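Local coordinates for protein Sso-CP2 metallo-carboxypetidase (Sulfolobus solfataricus, PDB 4MMO) that probably hydrolyses peptide bonds as a zinc-dependent metallo-carboxypeptidase of the M20 family, at residues 103-106 with 107-110; 7-10 with 11-15; 198-201 with 202-205. One frame throughout, in Å; residues are numbered along the deposited sequence.

Interaction 1. Residues 103-106 with 107-110; sequences SDNK and GTLM
N105 and T108 meet at the start of helix 102-121, where N105 ND2 comes to 3.6 Å from T108 CB. Packing is tight around the backbone: L109 N donates to N105 O (3.1 Å), M110 N donates to K106 O (2.9 Å), and L109 CB lies 3.2 Å from N105 O. G107, lacking a side chain, packs its CA on L8 of helix 3-12, while L109 and M110 lay their apolar side chains on F11 there. The other side is looser and holds a water, which accepts from N105 ND2 at 2.8 Å and lies 2.6 Å from T108 OG1, itself bonded to A401 N; it links two side chains that do not hydrogen-bond to each other directly. With CG swung opposite its backbone N (chi1 -178°), N105 sets ND2 beside T108 CB, while OD1 accepts from N70 ND2 and H71 N, and ND2 also donates to E163 O. A cis peptide links it to D104, a zinc ligand together with H71 and E163. An asparagine suits this place because it donates and accepts at once, and its bonds are consistent with a second-shell role, bracing the backbone of H71 and E163.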
ATOM      1  N   SER A 103      12.762 -11.204  25.612  1.00 29.00           N
ATOM      2  CA  SER A 103      13.851 -11.772  24.837  1.00 52.80           C
ATOM      3  C   SER A 103      14.731 -10.673  24.240  1.00 60.95           C
ATOM      4  O   SER A 103      15.954 -10.700  24.385  1.00 66.49           O
ATOM      5  CB  SER A 103      13.278 -12.642  23.721  1.00 56.88           C
ATOM      6  OG  SER A 103      14.307 -13.149  22.890  1.00 84.89           O
ATOM      7  N   ASP A 104      14.090  -9.710  23.580  1.00 40.43           N
ATOM      8  CA  ASP A 104      14.774  -8.622  22.885  1.00 44.67           C
ATOM      9  C   ASP A 104      14.396  -7.298  23.548  1.00 42.48           C
ATOM     10  O   ASP A 104      13.366  -6.731  23.192  1.00 43.48           O
ATOM     11  CB  ASP A 104      14.332  -8.618  21.410  1.00 34.72           C
ATOM     12  CG  ASP A 104      14.939  -7.475  20.599  1.00 50.58           C
ATOM     13  OD1 ASP A 104      15.939  -6.869  21.038  1.00 48.50           O
ATOM     14  OD2 ASP A 104      14.415  -7.189  19.501  1.00 67.17           O
ATOM     15  N   ASN A 105      15.193  -6.776  24.488  1.00 33.74           N
ATOM     16  CA  ASN A 105      16.526  -7.267  24.850  1.00 30.21           C
ATOM     17  C   ASN A 105      16.767  -7.094  26.358  1.00 43.66           C
ATOM     18  O   ASN A 105      17.908  -7.060  26.818  1.00 36.43           O
ATOM     19  CB  ASN A 105      17.572  -6.483  24.039  1.00 30.18           C
ATOM     20  CG  ASN A 105      19.008  -6.930  24.299  1.00 41.91           C
ATOM     21  OD1 ASN A 105      19.883  -6.098  24.558  1.00 29.09           O
ATOM     22  ND2 ASN A 105      19.257  -8.238  24.231  1.00 36.59           N
ATOM     23  N   LYS A 106      15.688  -6.989  27.134  1.00 42.10           N
ATOM     24  CA  LYS A 106      15.808  -6.678  28.563  1.00 31.41           C
ATOM     25  C   LYS A 106      16.272  -7.851  29.430  1.00 30.45           C
ATOM     26  O   LYS A 106      17.045  -7.661  30.367  1.00 34.43           O
ATOM     27  CB  LYS A 106      14.482  -6.151  29.114  1.00 30.69           C
ATOM     28  CG  LYS A 106      14.068  -4.806  28.543  1.00 29.22           C
ATOM     29  CD  LYS A 106      12.820  -4.291  29.234  1.00 30.72           C
ATOM     30  CE  LYS A 106      12.408  -2.915  28.714  1.00 38.84           C
ATOM     31  NZ  LYS A 106      11.130  -2.465  29.325  1.00 40.75           N
ATOM     32  N   GLY A 107      15.764  -9.045  29.144  1.00 27.30           N
ATOM     33  CA  GLY A 107      16.154 -10.230  29.889  1.00 32.76           C
ATOM     34  C   GLY A 107      17.654 -10.468  29.792  1.00 26.12           C
ATOM     35  O   GLY A 107      18.335 -10.671  30.800  1.00 38.65           O
ATOM     36  N   THR A 108      18.172 -10.418  28.570  1.00 28.26           N
ATOM     37  CA  THR A 108      19.602 -10.605  28.331  1.00 35.76           C
ATOM     38  C   THR A 108      20.397  -9.465  28.955  1.00 39.65           C
ATOM     39  O   THR A 108      21.489  -9.675  29.481  1.00 34.84           O
ATOM     40  CB  THR A 108      19.908 -10.680  26.826  1.00 29.54           C
ATOM     41  OG1 THR A 108      19.135 -11.730  26.235  1.00 39.57           O
ATOM     42  CG2 THR A 108      21.396 -10.941  26.576  1.00 31.50           C
ATOM     43  N   LEU A 109      19.840  -8.260  28.908  1.00 38.01           N
ATOM     44  CA  LEU A 109      20.515  -7.089  29.459  1.00 25.64           C
ATOM     45  C   LEU A 109      20.682  -7.245  30.961  1.00 29.42           C
ATOM     46  O   LEU A 109      21.736  -6.932  31.517  1.00 33.40           O
ATOM     47  CB  LEU A 109      19.723  -5.814  29.141  1.00 29.42           C
ATOM     48  CG  LEU A 109      20.305  -4.447  29.529  1.00 31.63           C
ATOM     49  CD1 LEU A 109      19.609  -3.357  28.720  1.00 35.04           C
ATOM     50  CD2 LEU A 109      20.163  -4.122  31.012  1.00 28.14           C
ATOM     51  N   MET A 110      19.635  -7.738  31.611  1.00 31.45           N
ATOM     52  CA  MET A 110      19.591  -7.805  33.067  1.00 36.24           C
ATOM     53  C   MET A 110      20.390  -9.002  33.581  1.00 38.69           C
ATOM     54  O   MET A 110      21.022  -8.927  34.637  1.00 38.17           O
ATOM     55  CB  MET A 110      18.140  -7.897  33.545  1.00 33.08           C
ATOM     56  CG  MET A 110      17.967  -7.808  35.050  1.00 49.58           C
ATOM     57  SD  MET A 110      18.475  -6.222  35.732  1.00 55.38           S
ATOM     58  CE  MET A 110      17.275  -5.120  34.991  1.00 36.64           C
TER
HETATM   59  O   HOH W   1      18.334 -10.821  23.976  1.00 39.52           O

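Interaction 2. Residues 7-10 with 11-15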
ATOM      1  N   THR A   7      13.863  -8.104  39.961  1.00 41.99           N
ATOM      2  CA  THR A   7      14.336  -6.904  39.285  1.00 52.80           C
ATOM      3  C   THR A   7      14.019  -6.965  37.793  1.00 40.70           C
ATOM      4  O   THR A   7      13.690  -5.948  37.181  1.00 37.20           O
ATOM      5  CB  THR A   7      15.839  -6.693  39.504  1.00 36.20           C
ATOM      6  OG1 THR A   7      16.103  -6.637  40.909  1.00 47.95           O
ATOM      7  CG2 THR A   7      16.309  -5.390  38.856  1.00 43.17           C
ATOM      8  N   LEU A   8      14.105  -8.158  37.213  1.00 37.99           N
ATOM      9  CA  LEU A   8      13.784  -8.325  35.801  1.00 34.39           C
ATOM     10  C   LEU A   8      12.315  -7.986  35.555  1.00 36.99           C
ATOM     11  O   LEU A   8      11.995  -7.266  34.609  1.00 42.56           O
ATOM     12  CB  LEU A   8      14.096  -9.750  35.331  1.00 35.45           C
ATOM     13  CG  LEU A   8      13.566 -10.134  33.946  1.00 38.86           C
ATOM     14  CD1 LEU A   8      14.079  -9.179  32.876  1.00 34.38           C
ATOM     15  CD2 LEU A   8      13.944 -11.568  33.611  1.00 45.05           C
ATOM     16  N   ILE A   9      11.434  -8.507  36.409  1.00 44.82           N
ATOM     17  CA  ILE A   9       9.997  -8.234  36.324  1.00 44.96           C
ATOM     18  C   ILE A   9       9.735  -6.735  36.400  1.00 36.87           C
ATOM     19  O   ILE A   9       8.976  -6.184  35.606  1.00 42.54           O
ATOM     20  CB  ILE A   9       9.216  -8.931  37.469  1.00 49.13           C
ATOM     21  CG1 ILE A   9       9.342 -10.454  37.368  1.00 45.69           C
ATOM     22  CG2 ILE A   9       7.737  -8.522  37.465  1.00 39.79           C
ATOM     23  CD1 ILE A   9       8.683 -11.067  36.148  1.00 62.06           C
ATOM     24  N   GLU A  10      10.367  -6.085  37.370  0.93 40.29           N
ATOM     25  CA  GLU A  10      10.252  -4.642  37.546  0.93 39.86           C
ATOM     26  C   GLU A  10      10.674  -3.905  36.272  0.93 47.60           C
ATOM     27  O   GLU A  10      10.012  -2.965  35.841  0.93 42.33           O
ATOM     28  CB  GLU A  10      11.121  -4.211  38.729  0.93 46.40           C
ATOM     29  CG  GLU A  10      11.089  -2.735  39.057  0.93 68.79           C
ATOM     30  CD  GLU A  10      11.971  -2.399  40.247  0.93 81.45           C
ATOM     31  OE1 GLU A  10      13.134  -2.864  40.276  0.93 78.48           O
ATOM     32  OE2 GLU A  10      11.501  -1.680  41.155  0.93 66.41           O
ATOM     33  N   PHE A  11      11.776  -4.352  35.674  1.00 42.83           N
ATOM     34  CA  PHE A  11      12.308  -3.761  34.446  1.00 39.75           C
ATOM     35  C   PHE A  11      11.309  -3.935  33.306  1.00 31.65           C
ATOM     36  O   PHE A  11      11.031  -2.997  32.549  1.00 30.87           O
ATOM     37  CB  PHE A  11      13.629  -4.465  34.088  1.00 44.43           C
ATOM     38  CG  PHE A  11      14.451  -3.772  33.021  1.00 39.52           C
ATOM     39  CD1 PHE A  11      14.298  -2.424  32.742  1.00 31.43           C
ATOM     40  CD2 PHE A  11      15.401  -4.494  32.301  1.00 38.32           C
ATOM     41  CE1 PHE A  11      15.072  -1.805  31.766  1.00 30.29           C
ATOM     42  CE2 PHE A  11      16.177  -3.883  31.328  1.00 27.01           C
ATOM     43  CZ  PHE A  11      16.009  -2.539  31.058  1.00 42.41           C
ATOM     44  N   LEU A  12      10.773  -5.145  33.198  1.00 27.03           N
ATOM     45  CA  LEU A  12       9.873  -5.512  32.110  1.00 40.94           C
ATOM     46  C   LEU A  12       8.527  -4.782  32.172  1.00 53.33           C
ATOM     47  O   LEU A  12       7.863  -4.611  31.152  1.00 45.46           O
ATOM     48  CB  LEU A  12       9.629  -7.022  32.127  1.00 37.22           C
ATOM     49  CG  LEU A  12      10.767  -7.918  31.621  1.00 38.41           C
ATOM     50  CD1 LEU A  12      10.449  -9.382  31.884  1.00 26.92           C
ATOM     51  CD2 LEU A  12      11.011  -7.697  30.136  1.00 45.53           C
ATOM     52  N   LYS A  13       8.124  -4.362  33.367  1.00 34.90           N
ATOM     53  CA  LYS A  13       6.842  -3.691  33.536  1.00 49.12           C
ATOM     54  C   LYS A  13       6.893  -2.257  33.025  1.00 46.41           C
ATOM     55  O   LYS A  13       5.856  -1.634  32.812  1.00 52.87           O
ATOM     56  CB  LYS A  13       6.413  -3.706  35.002  1.00 37.23           C
ATOM     57  CG  LYS A  13       5.810  -5.022  35.456  1.00 33.95           C
ATOM     58  CD  LYS A  13       5.614  -5.030  36.960  1.00 44.43           C
ATOM     59  CE  LYS A  13       4.778  -6.215  37.411  1.00 67.94           C
ATOM     60  NZ  LYS A  13       4.708  -6.304  38.896  1.00 82.96           N
ATOM     61  N   LYS A  14       8.100  -1.738  32.831  1.00 38.99           N
ATOM     62  CA  LYS A  14       8.261  -0.381  32.328  1.00 42.00           C
ATOM     63  C   LYS A  14       8.267  -0.375  30.806  1.00 38.68           C
ATOM     64  O   LYS A  14       9.178  -0.925  30.190  1.00 47.55           O
ATOM     65  CB  LYS A  14       9.550   0.245  32.850  1.00 30.17           C
ATOM     66  CG  LYS A  14       9.668   0.237  34.361  1.00 44.19           C
ATOM     67  CD  LYS A  14      10.546   1.371  34.858  1.00 59.30           C
ATOM     68  CE  LYS A  14      10.748   1.296  36.362  1.00 68.43           C
ATOM     69  NZ  LYS A  14       9.458   1.208  37.104  1.00 76.94           N
ATOM     70  N   PRO A  15       7.245   0.238  30.186  1.00 49.13           N
ATOM     71  CA  PRO A  15       7.300   0.311  28.726  1.00 44.92           C
ATOM     72  C   PRO A  15       8.402   1.253  28.262  1.00 40.13           C
ATOM     73  O   PRO A  15       8.826   2.138  29.003  1.00 44.48           O
ATOM     74  CB  PRO A  15       5.912   0.836  28.341  1.00 63.31           C
ATOM     75  CG  PRO A  15       5.415   1.533  29.544  1.00 57.35           C
ATOM     76  CD  PRO A  15       5.998   0.811  30.722  1.00 42.83           C
TER
HETATM   77  O   HOH W   2       8.097  -1.660  37.423  1.00 39.11           O
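The first torsion of L8, 169°, turns its CG opposite the backbone N, whereas that of L12, -75°, puts CG opposite the carbonyl carbon; one turn apart on helix 3-12, the two side chains cross, and L8 CD1 reaches L12 CG at 3.8 Å. I9 and K13 make a second such pair, the methyl I9 CG2 lying 3.8 Å from K13 CE. Here the lysine contributes its extended hydrocarbon stem, a fitting choice where one side of the chain is apolar and the other exposed. Beneath these side chains runs the alpha-helical ladder: F11 N donates to T7 O (2.9 Å) and L12 N to L8 O (2.8 Å). K13 N divides weakly between I9 O at 3.0 Å and E10 O at 3.4 Å, a mixture of i-4 and i-3 bonding as the chain turns toward P15. A water donates to E10 O and accepts from K14 NZ, linking that carbonyl to the amino group of a lysine that packs on T27 and Y30; the E10 carboxylate instead bonds Y30 OH through OE1. Most of the helix surface is buried, with E10 and K13 toward the more open side. L8, I9 and L12 lie on I97 of strand 96-98, and L12 also touches K106. If an alanine stood at L12, the branched end would be gone, and L8 CD1 would probably lose its neighbour, opening a gap against I97 and the K106 stem. F11 suits the buried face toward helix 102-121: its CB passes 3.3 Å from L8 O, and its ring goes on to receive K106 in a cation-pi contact, while F11 O accepts a hydrogen bond from K106 NZ.

Interaction 3. Residues 198-201 with 202-205; sequences SSNA and PLVR
Hydrogen bonds from L203 and V204 back to N200 and A201 shape this compact loop between strand 196-197 and helix 207-218. L203 N donates to N200 O at 2.8 Å, nearly straight at 162°, although the donor stands 34° from the carbonyl plane. V204 N reaches A201 O only weakly, at 3.5 Å. Together with A201 N to S198 O, these are i to i+3 bonds, so the chain advances by overlapping type I turns with a 3-10 character. P202 has no N-H to offer to S199 O; its ring carbon CD takes up that place instead, 3.5 Å from the oxygen. Its fixed phi suits the second position of the turn from A201 to V204.

Apolar contacts follow the same winding. A201 CB touches P202 CD at 3.5 Å, a small methyl against a rigid ring. L203, whose CG is turned opposite its carbonyl carbon (chi1 -56°), passes CB within 3.4 Å of N200 O, and V204 CG2 lies 3.9 Å from the same oxygen, so the carbonyl that accepts the main bond is flanked by hydrocarbon.

Polar side chains mostly look beyond the turn. N200 ND2 bonds back to H197 O, while R205 NE forms a salt bridge with D210 and so ties the end of the loop to helix 207-218. In the second subunit, R311 and D309 bond to S198 OG, F261 packs against V204, and T281 against P202; backbone hydrogen bonds join L203 to that subunit too. The N200 and A201 carbonyls, engaged in internal turns, are consistent with a loop whose turns hold its shape while S198, P202 and V204 meet the second subunit.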
ATOM      1  N   SER A 198     -10.600   9.212 -13.097  1.00 37.28           N
ATOM      2  CA  SER A 198      -9.823   8.376 -14.016  1.00 55.89           C
ATOM      3  C   SER A 198     -10.187   8.594 -15.481  1.00 42.06           C
ATOM      4  O   SER A 198      -9.431   8.209 -16.369  1.00 55.62           O
ATOM      5  CB  SER A 198      -9.955   6.893 -13.656  1.00 49.82           C
ATOM      6  OG  SER A 198     -11.202   6.370 -14.065  1.00 48.25           O
ATOM      7  N   SER A 199     -11.332   9.220 -15.733  1.00 41.11           N
ATOM      8  CA  SER A 199     -11.720   9.574 -17.096  1.00 52.48           C
ATOM      9  C   SER A 199     -10.700  10.515 -17.746  1.00 43.25           C
ATOM     10  O   SER A 199     -10.647  10.634 -18.971  1.00 42.16           O
ATOM     11  CB  SER A 199     -13.109  10.214 -17.105  1.00 44.63           C
ATOM     12  OG  SER A 199     -13.123  11.401 -16.338  1.00 68.91           O
ATOM     13  N   ASN A 200      -9.886  11.173 -16.922  1.00 39.98           N
ATOM     14  CA  ASN A 200      -8.818  12.044 -17.416  1.00 52.81           C
ATOM     15  C   ASN A 200      -7.509  11.309 -17.711  1.00 49.81           C
ATOM     16  O   ASN A 200      -6.533  11.926 -18.142  1.00 44.08           O
ATOM     17  CB  ASN A 200      -8.541  13.156 -16.404  1.00 58.40           C
ATOM     18  CG  ASN A 200      -9.707  14.105 -16.252  1.00 52.52           C
ATOM     19  OD1 ASN A 200      -9.917  14.981 -17.087  1.00 58.02           O
ATOM     20  ND2 ASN A 200     -10.470  13.937 -15.180  1.00 53.23           N
ATOM     21  N   ALA A 201      -7.495   9.996 -17.495  1.00 42.84           N
ATOM     22  CA  ALA A 201      -6.262   9.205 -17.595  1.00 49.82           C
ATOM     23  C   ALA A 201      -5.450   9.429 -18.880  1.00 41.51           C
ATOM     24  O   ALA A 201      -4.218   9.406 -18.841  1.00 44.83           O
ATOM     25  CB  ALA A 201      -6.569   7.719 -17.423  1.00 40.36           C
ATOM     26  N   PRO A 202      -6.128   9.640 -20.024  1.00 39.54           N
ATOM     27  CA  PRO A 202      -5.344   9.848 -21.249  1.00 33.85           C
ATOM     28  C   PRO A 202      -4.532  11.149 -21.259  1.00 45.05           C
ATOM     29  O   PRO A 202      -3.610  11.274 -22.066  1.00 51.99           O
ATOM     30  CB  PRO A 202      -6.408   9.884 -22.350  1.00 36.78           C
ATOM     31  CG  PRO A 202      -7.594   9.185 -21.772  1.00 33.75           C
ATOM     32  CD  PRO A 202      -7.567   9.499 -20.309  1.00 34.34           C
ATOM     33  N   LEU A 203      -4.859  12.086 -20.370  1.00 50.66           N
ATOM     34  CA  LEU A 203      -4.236  13.410 -20.381  1.00 53.06           C
ATOM     35  C   LEU A 203      -3.009  13.533 -19.472  1.00 51.52           C
ATOM     36  O   LEU A 203      -2.224  14.472 -19.614  1.00 44.64           O
ATOM     37  CB  LEU A 203      -5.256  14.474 -19.966  1.00 49.30           C
ATOM     38  CG  LEU A 203      -6.558  14.556 -20.766  1.00 60.60           C
ATOM     39  CD1 LEU A 203      -7.354  15.770 -20.320  1.00 62.57           C
ATOM     40  CD2 LEU A 203      -6.288  14.608 -22.262  1.00 51.34           C
ATOM     41  N   VAL A 204      -2.845  12.593 -18.544  1.00 40.68           N
ATOM     42  CA  VAL A 204      -1.805  12.703 -17.524  1.00 45.91           C
ATOM     43  C   VAL A 204      -1.037  11.410 -17.305  1.00 50.63           C
ATOM     44  O   VAL A 204      -1.470  10.332 -17.714  1.00 47.20           O
ATOM     45  CB  VAL A 204      -2.408  13.122 -16.174  1.00 45.93           C
ATOM     46  CG1 VAL A 204      -3.010  14.519 -16.272  1.00 38.69           C
ATOM     47  CG2 VAL A 204      -3.457  12.115 -15.720  1.00 46.09           C
ATOM     48  N   ARG A 205       0.116  11.535 -16.655  1.00 50.77           N
ATOM     49  CA  ARG A 205       0.852  10.380 -16.172  1.00 51.42           C
ATOM     50  C   ARG A 205       0.227   9.911 -14.865  1.00 46.45           C
ATOM     51  O   ARG A 205      -0.280  10.715 -14.084  1.00 48.41           O
ATOM     52  CB  ARG A 205       2.321  10.730 -15.944  1.00 45.20           C
ATOM     53  CG  ARG A 205       3.070  11.142 -17.200  1.00 42.72           C
ATOM     54  CD  ARG A 205       4.569  10.979 -17.016  1.00 48.42           C
ATOM     55  NE  ARG A 205       4.944   9.573 -16.876  1.00 43.47           N
ATOM     56  CZ  ARG A 205       5.234   8.766 -17.893  1.00 44.95           C
ATOM     57  NH1 ARG A 205       5.206   9.213 -19.141  1.00 41.90           N
ATOM     58  NH2 ARG A 205       5.558   7.503 -17.661  1.00 38.87           N
TER

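Overall arrangement
Interactions 1 and 2 belong to the same buried region of the zinc-binding domain, their centres about 10 Å apart; helices 102-121 and 3-12 pack on each other there, with M110 CE 3.3 Å from F11 CD2. Interaction 1 is the more deeply set, and its D104 and N105 belong to or border the zinc site, whereas interaction 2 grades from an apolar face to an exposed K13 and a partly exposed K14. Interaction 3 lies far off, its centre about 54 Å from that of interaction 1, on the opposite side of the chain's centre. Its burial owes much to the second subunit. Alpha-helical bonding thus governs the first two contacts, short i to i+3 turns the third.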